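Local coordinates for protein YohF (PDB 6WON) that is a short-chain dehydrogenase/reductase, probably an oxidoreductase acting on acetoin, with a Rossmann-type fold, at residues 82-87 with 129-134; 135-140 with 178-183; 28-33 with 53-58; 71-76 with 118-123. All blocks are in the same frame, centred on the assembly; numbering follows the deposited sequence.

Interaction 1: 82-87 with 129-134; sequences RVDVLV and IKQGEG
The side-chain amide of Q131 pairs with the backbone of V83 through two hydrogen bonds. V83 N donates a hydrogen bond to Q131 OE1 at 3.0 Å, and Q131 NE2 donates one to V83 O at 2.7 Å. Both bonds are nearly straight. The acceptor V83 O lies in the amide plane of Q131, but NE2 sits above the carbonyl plane of V83, 41° out of it. One side chain thus satisfies both the N-H and the C=O of V83, just before strand 85-88 begins. Q131 is the last residue of helix 103-131, and its chain bends at chi2 (149°) to bring the amide across to V83.

In this Rossmann-type fold, the helix ends here and G132, with positive phi, turns the chain toward the neighbouring strand 135-140. The contact therefore ties the end of the helix to the entrance of strand 85-88.

R82 and D84 lie next to the amide. R82 grips D84 side-on, with NE 2.8 Å from D84 OD2 and NH2 2.6 Å from D84 OD1. Both oxygens are met on their syn side, and the carboxylate lies at the edge of the guanidinium. Q131 NE2 stands over one guanidinium face. E133 OE1 approaches R82 NH2 obliquely at 3.3 Å, in a salt bridge whose hydrogen bond is weak. The stronger partner of E133 OE1 is K5 NZ. D84 OD2 also accepts a bond from V6 N of the adjacent strand 6-9.

Interaction 2: 135-140 with 178-183; sequences GRIINI and ILVNAV
The guanidinium of R136 has L179 CD1 over one face, 3.6 Å above its plane and offset toward the rim. Segments 135-140 and 178-183 are neighbouring parallel strands of the Rossmann-type sheet, joined by helix 153-173 in a beta-alpha-beta crossover. The side chains of R136 and L179 lie side by side and point the same way. R136 bends at chi2 (-71°), which lays CD and NE along L179, with NE 3.7 Å from L179 CD1. Its NH1 is hydrogen-bonded to S228 O.

The amide of N139 lies on the other side of the sheet. Its ND2 is 4.1 Å from V180 CG1, and its hydrogen bonds go to partners beyond the two strands: OD1 accepts from N88 ND2, and ND2 gives to T166 OG1. N181 is on the R136 side, where Q237 N and T234 O satisfy its amide.

Five backbone hydrogen bonds link the strands, with both chains giving and accepting. The N-H groups of I137 and N139 point to L179 O and N181 O. Those of L179, N181 and V183 point to G135 O, I137 O and N139 O. The V183 bond is the most bent, at 142°.

Most of the other side chains are apolar. I137 and I178 pack against helices 153-173 and 103-131, V180 against M169 of helix 153-173. I138, I140 and V183 face the opposite way, and helix 216-226 covers I140 and V183. I137 CD1 touches I178 CG2 at 4.1 Å. On the other face, I138 and V183 run alongside each other, with I138 CG2 3.8 Å from V183 CG2.

Interaction 3: 28-33 with 53-58; sequences GFDIGI and GVRAET
The backbones of D30-I33 and R55-T58 run parallel, and the axes of strands 30-33 and 56-58 are only 12° apart. I31 pairs with A56, G32 with E57 and I33 with T58. Three backbone bonds hold them: I31 N to R55 O, E57 N to I31 O at 2.9 Å, and I33 N to E57 O. Before the strand, G28 ends helix 15-27 in a Schellman motif. Helix 39-50 connects the two strands, so this is a beta-alpha-beta unit of the Rossmann-type fold, and 56-60 is the outermost strand on this side of the sheet within the chain.

D30 continues the pairing with its side chain. Its OD1 accepts from R55 N at 2.7 Å, and the N-H comes from above the carboxylate plane, 45° out of it. With CG beside the backbone N (chi1 -72°), the carboxylate reaches across to R55, and OD1 also lies 3.3 Å from R55 CB. V54 packs on the backbone just before D30, with V54 CG2 3.4 Å from F29 O.

On the side covered by helix 39-50, I33 and T58 lie side by side, with I33 CB 3.9 Å from T58 CG2. I33 CD1 reaches A56 CB at 4.3 Å.

On the other side, R55 NH2 forms a salt bridge with E57 OE2 at 2.9 Å, meeting that carboxylate from above its plane. E57 OE1 forms a salt bridge with R79 NH2, and R79 O takes a hydrogen bond from R55 NH2. The carboxylate of D30 thus takes up the N-H of R55, the residue just before strand 56-58, and the charge of E57 is probably balanced by two arginines.

Interaction 4: 71-76 with 118-123; sequences QAIEHL and FLCAQI
I123 has the largest surface buried here, followed by I73 and then C120. I123 points from helix 103-131 toward helix 71-80, and its two branches meet different residues. CG2, anti to the backbone N (chi1 -70° for CG1), touches I73 CG2 at 4.0 Å and E74 OE1 at 3.5 Å. CD1, at the end of the other branch, lies 4.0 Å from Q71 NE2, and the two side chains cross at about a right angle. I123 therefore sits among Q71, I73 and E74 on one turn of the facing helix.

I73 points toward helix 103-131. Its own CG2 meets I123, while its CG1 branch reaches C120 SG at 3.5 Å. I73 CD1 is a little farther from the same sulfur, at 4.0 Å. The thiol is thus packed along the CG1 branch of I73. The two isoleucines cross at a slant.

The helices run in roughly the same direction. The axes of segments 71-76 and 118-123 come within 9.2 Å, at 31° to each other. Both belong to the helical layer on one side of the Rossmann-type sheet, and C120 also touches N88 of strand 85-88. On helix 103-131, F118 stacks its ring with W106 of the second subunit, so this helix also takes part in a subunit interface.

No hydrogen bond passes between the two segments. The carboxylate of E74 has partners elsewhere: OE1 accepts from H127 NE2 and OE2 from Q78 NE2. The segments are therefore held mainly by apolar packing, while E74, through H127, adds a polar tie to helix 103-131 at its border.

All four contacts belong to one Rossmann-type domain built on a single parallel sheet. Interaction 3 closes first along the chain. Interactions 4 and 1 then interleave, and interaction 2 follows. Interactions 2 and 3 pair strands on either side of strands 6-9 and 85-88, with centres about 19 Å apart. Interaction 1 leads into strand 85-88, the neighbour of strand 135-140; D84 O and R136 N probably bond at 2.9 Å. Interactions 1 and 4 share helix 103-131, with centres about 12 Å apart. L76 of helix 71-80 packs on G32 and E57 of interaction 3. Interactions 2 and 3 build the sheet; 1 and 4 attach helices 103-131 and 71-80.

Interaction 1: 82-87 with 129-134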
loop_
_atom_site.group_PDB
_atom_site.type_symbol
_atom_site.label_atom_id
_atom_site.label_comp_id
_atom_site.label_asym_id
_atom_site.label_seq_id
_atom_site.Cartn_x
_atom_site.Cartn_y
_atom_site.Cartn_z
ATOM N N ARG B 82 5.102 36.736 4.883
ATOM C CA ARG B 82 5.708 35.464 5.256
ATOM C C ARG B 82 4.724 34.365 4.860
ATOM O O ARG B 82 3.575 34.643 4.495
ATOM C CB ARG B 82 6.017 35.392 6.756
ATOM C CG ARG B 82 4.772 35.492 7.625
ATOM C CD ARG B 82 5.092 35.298 9.097
ATOM N NE ARG B 82 5.684 33.992 9.383
ATOM C CZ ARG B 82 6.902 33.823 9.892
ATOM N NH1 ARG B 82 7.665 34.882 10.157
ATOM N NH2 ARG B 82 7.360 32.598 10.140
ATOM N N VAL B 83 5.186 33.112 4.934
ATOM C CA VAL B 83 4.308 31.954 4.766
ATOM C C VAL B 83 4.803 30.824 5.663
ATOM O O VAL B 83 6.000 30.518 5.699
ATOM C CB VAL B 83 4.202 31.494 3.293
ATOM C CG1 VAL B 83 5.566 31.220 2.681
ATOM C CG2 VAL B 83 3.309 30.294 3.191
ATOM N N ASP B 84 3.878 30.240 6.428
ATOM C CA ASP B 84 4.146 29.120 7.323
ATOM C C ASP B 84 3.382 27.861 6.940
ATOM O O ASP B 84 3.841 26.755 7.237
ATOM C CB ASP B 84 3.785 29.490 8.773
ATOM C CG ASP B 84 4.513 30.731 9.257
ATOM O OD1 ASP B 84 5.686 30.604 9.689
ATOM O OD2 ASP B 84 3.915 31.834 9.202
ATOM N N VAL B 85 2.236 28.005 6.285
ATOM C CA VAL B 85 1.420 26.887 5.831
ATOM C C VAL B 85 1.063 27.109 4.369
ATOM O O VAL B 85 0.594 28.189 4.002
ATOM C CB VAL B 85 0.142 26.754 6.679
ATOM C CG1 VAL B 85 -0.802 25.725 6.073
ATOM C CG2 VAL B 85 0.490 26.359 8.106
ATOM N N LEU B 86 1.261 26.086 3.539
ATOM C CA LEU B 86 0.685 26.054 2.201
ATOM C C LEU B 86 -0.266 24.871 2.120
ATOM O O LEU B 86 0.081 23.756 2.533
ATOM C CB LEU B 86 1.756 25.940 1.107
ATOM C CG LEU B 86 1.204 25.785 -0.317
ATOM C CD1 LEU B 86 0.402 27.037 -0.682
ATOM C CD2 LEU B 86 2.312 25.522 -1.340
ATOM N N VAL B 87 -1.459 25.105 1.588
ATOM C CA VAL B 87 -2.383 24.020 1.273
ATOM C C VAL B 87 -2.576 24.031 -0.238
ATOM O O VAL B 87 -3.230 24.932 -0.778
ATOM C CB VAL B 87 -3.721 24.154 2.016
ATOM C CG1 VAL B 87 -4.670 23.053 1.589
ATOM C CG2 VAL B 87 -3.498 24.091 3.524
ATOM N N ILE B 129 12.252 28.167 4.255
ATOM C CA ILE B 129 13.661 27.950 4.555
ATOM C C ILE B 129 14.310 29.254 4.981
ATOM O O ILE B 129 14.977 29.325 6.021
ATOM C CB ILE B 129 14.377 27.338 3.342
ATOM C CG1 ILE B 129 13.890 25.903 3.122
ATOM C CG2 ILE B 129 15.884 27.420 3.534
ATOM C CD1 ILE B 129 14.207 25.363 1.739
ATOM N N LYS B 130 14.111 30.310 4.180
ATOM C CA LYS B 130 14.662 31.621 4.502
ATOM C C LYS B 130 14.172 32.120 5.857
ATOM O O LYS B 130 14.955 32.666 6.643
ATOM C CB LYS B 130 14.303 32.620 3.400
ATOM C CG LYS B 130 15.162 33.866 3.429
ATOM C CD LYS B 130 14.613 34.985 2.556
ATOM C CE LYS B 130 15.241 36.323 2.954
ATOM N NZ LYS B 130 14.223 37.405 3.104
ATOM N N GLN B 131 12.878 31.947 6.152
ATOM C CA GLN B 131 12.347 32.376 7.447
ATOM C C GLN B 131 13.004 31.630 8.602
ATOM O O GLN B 131 13.123 32.178 9.706
ATOM C CB GLN B 131 10.830 32.171 7.504
ATOM C CG GLN B 131 10.021 33.174 6.697
ATOM C CD GLN B 131 8.735 32.568 6.167
ATOM O OE1 GLN B 131 8.156 33.071 5.207
ATOM N NE2 GLN B 131 8.284 31.472 6.790
ATOM N N GLY B 132 13.405 30.379 8.379
ATOM C CA GLY B 132 14.111 29.621 9.394
ATOM C C GLY B 132 13.268 29.134 10.549
ATOM O O GLY B 132 13.823 28.737 11.574
ATOM N N GLU B 133 11.941 29.139 10.413
ATOM C CA GLU B 133 11.045 28.744 11.494
ATOM C C GLU B 133 10.209 27.516 11.140
ATOM O O GLU B 133 9.179 27.266 11.776
ATOM C CB GLU B 133 10.132 29.910 11.880
ATOM C CG GLU B 133 10.846 31.025 12.635
ATOM C CD GLU B 133 10.001 32.279 12.768
ATOM O OE1 GLU B 133 8.784 32.146 13.030
ATOM O OE2 GLU B 133 10.552 33.394 12.619
ATOM N N GLY B 134 10.632 26.742 10.138
ATOM C CA GLY B 134 9.875 25.586 9.726
ATOM C C GLY B 134 8.586 25.960 9.004
ATOM O O GLY B 134 8.339 27.113 8.631
#

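Interaction 2: 135-140 with 178-183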
loop_
_atom_site.group_PDB
_atom_site.type_symbol
_atom_site.label_atom_id
_atom_site.label_comp_id
_atom_site.label_asym_id
_atom_site.label_seq_id
_atom_site.Cartn_x
_atom_site.Cartn_y
_atom_site.Cartn_z
ATOM N N GLY B 135 7.757 24.946 8.802
ATOM C CA GLY B 135 6.511 25.157 8.097
ATOM C C GLY B 135 5.817 23.841 7.836
ATOM O O GLY B 135 6.307 22.769 8.194
ATOM N N ARG B 136 4.646 23.953 7.217
ATOM C CA ARG B 136 3.805 22.806 6.920
ATOM C C ARG B 136 3.275 22.955 5.507
ATOM O O ARG B 136 2.826 24.038 5.125
ATOM C CB ARG B 136 2.625 22.695 7.902
ATOM C CG ARG B 136 3.015 22.787 9.374
ATOM C CD ARG B 136 3.779 21.532 9.837
ATOM N NE ARG B 136 4.175 21.629 11.241
ATOM C CZ ARG B 136 3.349 21.402 12.259
ATOM N NH1 ARG B 136 2.077 21.061 12.032
ATOM N NH2 ARG B 136 3.785 21.521 13.511
ATOM N N ILE B 137 3.314 21.870 4.740
ATOM C CA ILE B 137 2.756 21.855 3.392
ATOM C C ILE B 137 1.819 20.664 3.284
ATOM O O ILE B 137 2.232 19.520 3.506
ATOM C CB ILE B 137 3.842 21.788 2.307
ATOM C CG1 ILE B 137 4.706 23.052 2.347
ATOM C CG2 ILE B 137 3.185 21.604 0.920
ATOM C CD1 ILE B 137 5.945 22.987 1.443
ATOM N N ILE B 138 0.560 20.929 2.958
ATOM C CA ILE B 138 -0.441 19.885 2.799
ATOM C C ILE B 138 -0.866 19.867 1.340
ATOM O O ILE B 138 -1.313 20.887 0.804
ATOM C CB ILE B 138 -1.649 20.099 3.722
ATOM C CG1 ILE B 138 -1.222 19.968 5.190
ATOM C CG2 ILE B 138 -2.724 19.060 3.412
ATOM C CD1 ILE B 138 -1.047 21.274 5.923
ATOM N N ASN B 139 -0.722 18.714 0.691
ATOM C CA ASN B 139 -1.163 18.548 -0.688
ATOM C C ASN B 139 -2.497 17.814 -0.662
ATOM O O ASN B 139 -2.571 16.680 -0.174
ATOM C CB ASN B 139 -0.135 17.771 -1.511
ATOM C CG ASN B 139 1.177 18.517 -1.675
ATOM O OD1 ASN B 139 1.185 19.725 -1.934
ATOM N ND2 ASN B 139 2.305 17.794 -1.535
ATOM N N ILE B 140 -3.555 18.466 -1.142
ATOM C CA ILE B 140 -4.845 17.797 -1.252
ATOM C C ILE B 140 -4.773 16.900 -2.480
ATOM O O ILE B 140 -4.697 17.391 -3.609
ATOM C CB ILE B 140 -6.010 18.786 -1.361
ATOM C CG1 ILE B 140 -5.955 19.820 -0.233
ATOM C CG2 ILE B 140 -7.337 18.025 -1.309
ATOM C CD1 ILE B 140 -6.186 19.227 1.139
ATOM N N ILE B 178 10.229 21.438 7.866
ATOM C CA ILE B 178 9.035 21.523 7.031
ATOM C C ILE B 178 8.428 20.125 6.942
ATOM O O ILE B 178 9.063 19.189 6.436
ATOM C CB ILE B 178 9.364 22.072 5.631
ATOM C CG1 ILE B 178 9.890 23.511 5.722
ATOM C CG2 ILE B 178 8.132 22.021 4.739
ATOM C CD1 ILE B 178 10.618 23.992 4.466
ATOM N N LEU B 179 7.207 19.972 7.441
ATOM C CA LEU B 179 6.512 18.689 7.388
ATOM C C LEU B 179 5.557 18.716 6.204
ATOM O O LEU B 179 4.855 19.712 5.998
ATOM C CB LEU B 179 5.756 18.413 8.688
ATOM C CG LEU B 179 6.507 18.676 10.005
ATOM C CD1 LEU B 179 5.664 18.264 11.227
ATOM C CD2 LEU B 179 7.859 17.966 10.035
ATOM N N VAL B 180 5.549 17.640 5.417
ATOM C CA VAL B 180 4.795 17.599 4.166
ATOM C C VAL B 180 3.943 16.339 4.139
ATOM O O VAL B 180 4.474 15.219 4.205
ATOM C CB VAL B 180 5.717 17.645 2.941
ATOM C CG1 VAL B 180 4.889 17.731 1.654
ATOM C CG2 VAL B 180 6.658 18.833 3.059
ATOM N N ASN B 181 2.633 16.517 4.007
ATOM C CA ASN B 181 1.722 15.384 3.968
ATOM C C ASN B 181 0.683 15.618 2.887
ATOM O O ASN B 181 0.448 16.750 2.458
ATOM C CB ASN B 181 1.019 15.185 5.313
ATOM C CG ASN B 181 1.986 14.811 6.421
ATOM O OD1 ASN B 181 2.405 13.654 6.520
ATOM N ND2 ASN B 181 2.330 15.779 7.269
ATOM N N ALA B 182 0.050 14.526 2.467
ATOM C CA ALA B 182 -1.136 14.579 1.628
ATOM C C ALA B 182 -2.374 14.244 2.461
ATOM O O ALA B 182 -2.337 13.350 3.313
ATOM C CB ALA B 182 -1.026 13.596 0.454
ATOM N N VAL B 183 -3.462 14.971 2.212
ATOM C CA VAL B 183 -4.803 14.571 2.624
ATOM C C VAL B 183 -5.557 14.161 1.372
ATOM O O VAL B 183 -5.603 14.919 0.395
ATOM C CB VAL B 183 -5.547 15.702 3.359
ATOM C CG1 VAL B 183 -6.980 15.273 3.683
ATOM C CG2 VAL B 183 -4.809 16.084 4.628
#

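Interaction 3: 28-33 with 53-58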
loop_
_atom_site.group_PDB
_atom_site.type_symbol
_atom_site.label_atom_id
_atom_site.label_comp_id
_atom_site.label_asym_id
_atom_site.label_seq_id
_atom_site.Cartn_x
_atom_site.Cartn_y
_atom_site.Cartn_z
ATOM N N GLY B 28 -6.267 31.065 13.962
ATOM C CA GLY B 28 -5.334 32.142 14.245
ATOM C C GLY B 28 -4.310 32.444 13.170
ATOM O O GLY B 28 -3.385 33.231 13.404
ATOM N N PHE B 29 -4.450 31.848 11.991
ATOM C CA PHE B 29 -3.550 32.154 10.886
ATOM C C PHE B 29 -4.072 33.355 10.099
ATOM O O PHE B 29 -5.251 33.393 9.735
ATOM C CB PHE B 29 -3.407 30.960 9.941
ATOM C CG PHE B 29 -2.642 29.798 10.519
ATOM C CD1 PHE B 29 -3.278 28.870 11.335
ATOM C CD2 PHE B 29 -1.294 29.610 10.209
ATOM C CE1 PHE B 29 -2.572 27.783 11.854
ATOM C CE2 PHE B 29 -0.581 28.528 10.723
ATOM C CZ PHE B 29 -1.215 27.618 11.543
ATOM N N ASP B 30 -3.196 34.329 9.834
ATOM C CA ASP B 30 -3.421 35.196 8.682
ATOM C C ASP B 30 -3.523 34.315 7.443
ATOM O O ASP B 30 -2.844 33.288 7.344
ATOM C CB ASP B 30 -2.283 36.210 8.520
ATOM C CG ASP B 30 -2.315 37.298 9.580
ATOM O OD1 ASP B 30 -3.395 37.517 10.185
ATOM O OD2 ASP B 30 -1.264 37.942 9.803
ATOM N N ILE B 31 -4.387 34.700 6.504
ATOM C CA ILE B 31 -4.823 33.804 5.433
ATOM C C ILE B 31 -4.551 34.443 4.075
ATOM O O ILE B 31 -4.947 35.585 3.829
ATOM C CB ILE B 31 -6.319 33.463 5.555
ATOM C CG1 ILE B 31 -6.557 32.551 6.746
ATOM C CG2 ILE B 31 -6.821 32.818 4.275
ATOM C CD1 ILE B 31 -5.736 31.295 6.704
ATOM N N GLY B 32 -3.910 33.684 3.182
ATOM C CA GLY B 32 -3.901 34.001 1.765
ATOM C C GLY B 32 -4.865 33.104 1.006
ATOM O O GLY B 32 -4.854 31.879 1.170
ATOM N N ILE B 33 -5.683 33.733 0.161
ATOM C CA ILE B 33 -6.743 33.078 -0.601
ATOM C C ILE B 33 -6.462 33.290 -2.082
ATOM O O ILE B 33 -6.280 34.431 -2.517
ATOM C CB ILE B 33 -8.124 33.656 -0.224
ATOM C CG1 ILE B 33 -8.535 33.234 1.185
ATOM C CG2 ILE B 33 -9.191 33.290 -1.246
ATOM C CD1 ILE B 33 -9.284 34.334 1.948
ATOM N N GLY B 53 -10.422 37.967 13.583
ATOM C CA GLY B 53 -9.316 38.771 14.073
ATOM C C GLY B 53 -7.978 38.496 13.420
ATOM O O GLY B 53 -6.937 38.685 14.057
ATOM N N VAL B 54 -7.973 38.048 12.166
ATOM C CA VAL B 54 -6.750 37.806 11.409
ATOM C C VAL B 54 -6.818 38.580 10.097
ATOM O O VAL B 54 -7.879 39.026 9.659
ATOM C CB VAL B 54 -6.507 36.305 11.110
ATOM C CG1 VAL B 54 -6.298 35.498 12.396
ATOM C CG2 VAL B 54 -7.650 35.733 10.286
ATOM N N ARG B 55 -5.658 38.707 9.458
ATOM C CA ARG B 55 -5.576 39.271 8.120
ATOM C C ARG B 55 -6.014 38.235 7.096
ATOM O O ARG B 55 -5.741 37.045 7.237
ATOM C CB ARG B 55 -4.146 39.693 7.793
ATOM C CG ARG B 55 -3.741 41.071 8.174
ATOM C CD ARG B 55 -2.339 41.321 7.639
ATOM N NE ARG B 55 -2.369 41.725 6.235
ATOM C CZ ARG B 55 -1.299 41.797 5.449
ATOM N NH1 ARG B 55 -0.098 41.471 5.923
ATOM N NH2 ARG B 55 -1.434 42.198 4.193
ATOM N N ALA B 56 -6.678 38.700 6.044
ATOM C CA ALA B 56 -6.985 37.849 4.900
ATOM C C ALA B 56 -6.726 38.645 3.632
ATOM O O ALA B 56 -7.162 39.798 3.520
ATOM C CB ALA B 56 -8.433 37.348 4.933
ATOM N N GLU B 57 -5.986 38.037 2.701
ATOM C CA GLU B 57 -5.642 38.647 1.427
ATOM C C GLU B 57 -5.992 37.679 0.306
ATOM O O GLU B 57 -5.818 36.467 0.453
ATOM C CB GLU B 57 -4.148 38.999 1.357
ATOM C CG GLU B 57 -3.688 40.053 2.343
ATOM C CD GLU B 57 -4.149 41.467 1.979
ATOM O OE1 GLU B 57 -4.608 41.696 0.838
ATOM O OE2 GLU B 57 -4.053 42.357 2.849
ATOM N N THR B 58 -6.465 38.216 -0.821
ATOM C CA THR B 58 -6.856 37.406 -1.967
ATOM C C THR B 58 -5.972 37.712 -3.175
ATOM O O THR B 58 -5.421 38.811 -3.309
ATOM C CB THR B 58 -8.324 37.639 -2.362
ATOM O OG1 THR B 58 -8.500 39.013 -2.712
ATOM C CG2 THR B 58 -9.260 37.290 -1.217
#

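Interaction 4: 71-76 with 118-123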
loop_
_atom_site.group_PDB
_atom_site.type_symbol
_atom_site.label_atom_id
_atom_site.label_comp_id
_atom_site.label_asym_id
_atom_site.label_seq_id
_atom_site.Cartn_x
_atom_site.Cartn_y
_atom_site.Cartn_z
ATOM N N GLN B 71 3.499 32.719 -10.226
ATOM C CA GLN B 71 4.101 33.879 -9.571
ATOM C C GLN B 71 3.119 34.577 -8.632
ATOM O O GLN B 71 3.539 35.225 -7.661
ATOM C CB GLN B 71 4.633 34.855 -10.617
ATOM C CG GLN B 71 5.998 34.468 -11.180
ATOM C CD GLN B 71 7.014 34.193 -10.081
ATOM O OE1 GLN B 71 7.401 35.099 -9.327
ATOM N NE2 GLN B 71 7.441 32.936 -9.974
ATOM N N ALA B 72 1.813 34.438 -8.881
ATOM C CA ALA B 72 0.828 35.031 -7.978
ATOM C C ALA B 72 0.995 34.529 -6.541
ATOM O O ALA B 72 0.642 35.234 -5.586
ATOM C CB ALA B 72 -0.582 34.745 -8.498
ATOM N N ILE B 73 1.533 33.323 -6.361
ATOM C CA ILE B 73 1.834 32.858 -5.007
ATOM C C ILE B 73 2.908 33.727 -4.367
ATOM O O ILE B 73 2.809 34.097 -3.188
ATOM C CB ILE B 73 2.252 31.381 -5.038
ATOM C CG1 ILE B 73 1.107 30.522 -5.587
ATOM C CG2 ILE B 73 2.658 30.919 -3.640
ATOM C CD1 ILE B 73 -0.091 30.421 -4.669
ATOM N N GLU B 74 3.956 34.063 -5.125
ATOM C CA GLU B 74 5.010 34.922 -4.594
ATOM C C GLU B 74 4.470 36.306 -4.252
ATOM O O GLU B 74 4.879 36.909 -3.249
ATOM C CB GLU B 74 6.162 35.015 -5.597
ATOM C CG GLU B 74 7.244 36.026 -5.230
ATOM C CD GLU B 74 8.030 35.632 -3.988
ATOM O OE1 GLU B 74 7.989 34.448 -3.586
ATOM O OE2 GLU B 74 8.696 36.518 -3.406
ATOM N N HIS B 75 3.528 36.815 -5.053
ATOM C CA HIS B 75 2.960 38.130 -4.755
ATOM C C HIS B 75 2.110 38.093 -3.488
ATOM O O HIS B 75 2.155 39.026 -2.676
ATOM C CB HIS B 75 2.128 38.629 -5.931
ATOM C CG HIS B 75 2.900 38.743 -7.207
ATOM N ND1 HIS B 75 4.055 39.490 -7.314
ATOM C CD2 HIS B 75 2.685 38.205 -8.432
ATOM C CE1 HIS B 75 4.518 39.405 -8.548
ATOM N NE2 HIS B 75 3.705 38.632 -9.248
ATOM N N LEU B 76 1.322 37.031 -3.314
ATOM C CA LEU B 76 0.515 36.890 -2.106
ATOM C C LEU B 76 1.401 36.802 -0.867
ATOM O O LEU B 76 1.171 37.501 0.127
ATOM C CB LEU B 76 -0.382 35.656 -2.230
ATOM C CG LEU B 76 -1.469 35.430 -1.175
ATOM C CD1 LEU B 76 -2.333 36.669 -1.005
ATOM C CD2 LEU B 76 -2.334 34.213 -1.553
ATOM N N PHE B 118 3.510 21.571 -7.706
ATOM C CA PHE B 118 4.966 21.537 -7.632
ATOM C C PHE B 118 5.550 22.951 -7.557
ATOM O O PHE B 118 6.426 23.232 -6.725
ATOM C CB PHE B 118 5.529 20.786 -8.840
ATOM C CG PHE B 118 6.970 21.089 -9.122
ATOM C CD1 PHE B 118 7.963 20.698 -8.236
ATOM C CD2 PHE B 118 7.335 21.764 -10.275
ATOM C CE1 PHE B 118 9.309 20.988 -8.499
ATOM C CE2 PHE B 118 8.668 22.054 -10.537
ATOM C CZ PHE B 118 9.655 21.662 -9.642
ATOM N N LEU B 119 5.068 23.859 -8.416
ATOM C CA LEU B 119 5.628 25.210 -8.477
ATOM C C LEU B 119 5.246 26.037 -7.254
ATOM O O LEU B 119 6.075 26.769 -6.702
ATOM C CB LEU B 119 5.156 25.906 -9.753
ATOM C CG LEU B 119 5.786 25.346 -11.029
ATOM C CD1 LEU B 119 5.234 26.047 -12.250
ATOM C CD2 LEU B 119 7.322 25.448 -10.964
ATOM N N CYS B 120 3.981 25.971 -6.842
ATOM C CA CYS B 120 3.561 26.652 -5.622
ATOM C C CYS B 120 4.348 26.141 -4.421
ATOM O O CYS B 120 4.802 26.929 -3.584
ATOM C CB CYS B 120 2.055 26.458 -5.416
ATOM S SG CYS B 120 1.009 27.223 -6.724
ATOM N N ALA B 121 4.549 24.823 -4.343
ATOM C CA ALA B 121 5.300 24.250 -3.233
ATOM C C ALA B 121 6.733 24.779 -3.182
ATOM O O ALA B 121 7.245 25.097 -2.099
ATOM C CB ALA B 121 5.292 22.725 -3.336
ATOM N N GLN B 122 7.396 24.881 -4.339
ATOM C CA GLN B 122 8.759 25.409 -4.381
ATOM C C GLN B 122 8.808 26.812 -3.801
ATOM O O GLN B 122 9.655 27.131 -2.953
ATOM C CB GLN B 122 9.270 25.446 -5.823
ATOM C CG GLN B 122 9.841 24.166 -6.369
ATOM C CD GLN B 122 10.449 24.380 -7.752
ATOM O OE1 GLN B 122 9.815 24.967 -8.633
ATOM N NE2 GLN B 122 11.685 23.924 -7.941
ATOM N N ILE B 123 7.904 27.669 -4.265
ATOM C CA ILE B 123 7.909 29.064 -3.845
ATOM C C ILE B 123 7.687 29.167 -2.346
ATOM O O ILE B 123 8.398 29.898 -1.649
ATOM C CB ILE B 123 6.855 29.854 -4.638
ATOM C CG1 ILE B 123 7.317 29.993 -6.093
ATOM C CG2 ILE B 123 6.598 31.209 -3.979
ATOM C CD1 ILE B 123 6.222 30.431 -7.037
#